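Local coordinates for hypothetical conserved protein TTC0263 (Thermus thermophilus, PDB 2PL2) that is of unknown function but belongs to the tetratricopeptide repeat proteins, all-helical scaffolds that commonly mediate contacts between proteins, at residues Leu120-Gly125 against Ala139-Ala144. Residues are numbered along the deposited sequence; the frame is centred on the assembly and turned at random.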
loop_
_atom_site.group_PDB
_atom_site.type_symbol
_atom_site.label_atom_id
_atom_site.label_comp_id
_atom_site.label_asym_id
_atom_site.label_seq_id
_atom_site.Cartn_x
_atom_site.Cartn_y
_atom_site.Cartn_z
ATOM N N LEU A 120 -18.163 4.125 9.170
ATOM C CA LEU A 120 -18.320 5.543 8.849
ATOM C C LEU A 120 -17.657 6.422 9.885
ATOM O O LEU A 120 -16.842 7.281 9.552
ATOM C CB LEU A 120 -19.800 5.932 8.748
ATOM C CG LEU A 120 -20.646 5.352 7.616
ATOM C CD1 LEU A 120 -22.029 5.988 7.650
ATOM C CD2 LEU A 120 -19.979 5.633 6.282
ATOM N N HIS A 121 -18.023 6.214 11.145
ATOM C CA HIS A 121 -17.460 6.988 12.241
ATOM C C HIS A 121 -15.948 6.798 12.321
ATOM O O HIS A 121 -15.214 7.704 12.708
ATOM C CB HIS A 121 -18.152 6.589 13.547
ATOM C CG HIS A 121 -19.597 6.978 13.597
ATOM N ND1 HIS A 121 -20.014 8.292 13.738
ATOM C CD2 HIS A 121 -20.725 6.245 13.470
ATOM C CE1 HIS A 121 -21.328 8.344 13.691
ATOM N NE2 HIS A 121 -21.789 7.109 13.527
ATOM N N LEU A 122 -15.487 5.616 11.934
ATOM C CA LEU A 122 -14.065 5.329 11.926
ATOM C C LEU A 122 -13.414 6.199 10.863
ATOM O O LEU A 122 -12.426 6.901 11.130
ATOM C CB LEU A 122 -13.814 3.848 11.613
ATOM C CG LEU A 122 -12.332 3.514 11.353
ATOM C CD1 LEU A 122 -11.483 4.018 12.529
ATOM C CD2 LEU A 122 -12.140 2.019 11.112
ATOM N N GLN A 123 -13.981 6.155 9.656
ATOM C CA GLN A 123 -13.473 6.948 8.543
ATOM C C GLN A 123 -13.580 8.432 8.852
ATOM O O GLN A 123 -12.671 9.203 8.554
ATOM C CB GLN A 123 -14.257 6.649 7.265
ATOM C CG GLN A 123 -13.534 5.744 6.280
ATOM C CD GLN A 123 -12.174 6.287 5.877
ATOM O OE1 GLN A 123 -12.050 7.446 5.487
ATOM N NE2 GLN A 123 -11.146 5.446 5.966
ATOM N N ARG A 124 -14.693 8.839 9.446
ATOM C CA ARG A 124 -14.874 10.240 9.764
ATOM C C ARG A 124 -13.768 10.695 10.703
ATOM O O ARG A 124 -13.236 11.795 10.548
ATOM C CB ARG A 124 -16.250 10.473 10.398
ATOM C CG ARG A 124 -16.674 11.937 10.432
ATOM C CD ARG A 124 -18.099 12.100 10.965
ATOM N NE ARG A 124 -18.221 11.697 12.368
ATOM C CZ ARG A 124 -19.375 11.643 13.024
ATOM N NH1 ARG A 124 -20.500 11.967 12.399
ATOM N NH2 ARG A 124 -19.410 11.263 14.294
ATOM N N GLY A 125 -13.412 9.852 11.670
ATOM C CA GLY A 125 -12.358 10.208 12.608
ATOM C C GLY A 125 -11.001 10.296 11.932
ATOM O O GLY A 125 -10.213 11.202 12.193
ATOM N N ALA A 139 -13.744 12.074 19.186
ATOM C CA ALA A 139 -15.177 11.899 19.378
ATOM C C ALA A 139 -15.755 10.912 18.354
ATOM O O ALA A 139 -16.564 10.045 18.701
ATOM C CB ALA A 139 -15.875 13.250 19.259
ATOM N N SER A 140 -15.341 11.039 17.091
ATOM C CA SER A 140 -15.824 10.151 16.036
ATOM C C SER A 140 -15.317 8.742 16.276
ATOM O O SER A 140 -16.068 7.773 16.145
ATOM C CB SER A 140 -15.338 10.632 14.671
ATOM O OG SER A 140 -15.500 12.027 14.545
ATOM N N LEU A 141 -14.036 8.627 16.619
ATOM C CA LEU A 141 -13.457 7.318 16.885
ATOM C C LEU A 141 -14.099 6.686 18.112
ATOM O O LEU A 141 -14.449 5.504 18.100
ATOM C CB LEU A 141 -11.942 7.426 17.056
ATOM C CG LEU A 141 -11.222 7.776 15.750
ATOM C CD1 LEU A 141 -9.710 7.667 15.937
ATOM C CD2 LEU A 141 -11.677 6.837 14.642
ATOM N N LYS A 142 -14.268 7.476 19.168
ATOM C CA LYS A 142 -14.908 6.964 20.372
ATOM C C LYS A 142 -16.307 6.548 19.977
ATOM O O LYS A 142 -16.817 5.522 20.431
ATOM C CB LYS A 142 -14.944 8.034 21.463
ATOM C CG LYS A 142 -13.574 8.278 22.049
ATOM C CD LYS A 142 -13.594 9.062 23.336
ATOM C CE LYS A 142 -12.183 9.121 23.915
ATOM N NZ LYS A 142 -12.085 9.879 25.199
ATOM N N GLN A 143 -16.914 7.341 19.102
ATOM C CA GLN A 143 -18.253 7.042 18.620
ATOM C C GLN A 143 -18.175 5.690 17.925
ATOM O O GLN A 143 -18.950 4.783 18.220
ATOM C CB GLN A 143 -18.713 8.120 17.635
ATOM C CG GLN A 143 -20.142 8.584 17.821
ATOM C CD GLN A 143 -21.139 7.441 17.817
ATOM O OE1 GLN A 143 -21.126 6.589 18.715
ATOM N NE2 GLN A 143 -22.020 7.418 16.815
ATOM N N ALA A 144 -17.211 5.556 17.017
ATOM C CA ALA A 144 -17.007 4.310 16.276
ATOM C C ALA A 144 -16.915 3.139 17.238
ATOM O O ALA A 144 -17.594 2.133 17.072
ATOM C CB ALA A 144 -15.728 4.393 15.442
#
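His121 lays one face of its imidazole against the amide end of Gln143, whose NE2 stands 3.2 Å above the ring plane and displaced toward its rim. The two planes are 60° apart, so this is a tilted contact rather than a flat stack. A bend at chi2 (-54°) in Gln143 brings NE2 over the ring, while His121 NE2 is hydrogen-bonded to the carbonyl of Pro115, which helps fix the ring's rotation. Arg124 reaches the same side of the interface through an extended chain that turns at chi3; its guanidinium offers one edge to Ser140, NE lying 3.5 Å from OG. Each group also has a firmer partner, Arg124 a salt bridge with Glu111 and Ser140 a hydrogen bond to the Lys136 carbonyl.

The backbones come close where Gly125 and Ala144 leave little side chain between them: Gly125 CA is 3.6 Å from Ser140 CB, and His121 CB is 3.8 Å from Ala144 CB. Beyond them Leu141 extends CD2 alongside Gly125 to within 3.5 Å of Leu122 CD1. Segment axes 7.5 Å apart at 160° show two consecutive helices paired antiparallel, as in tetratricopeptide repeat arrays. Helix 151-164 covers Leu122, whereas helices 73-88 and 93-113 pack on Leu120 and Gln123, on the side of helix 118-130 turned away from helix 134-147.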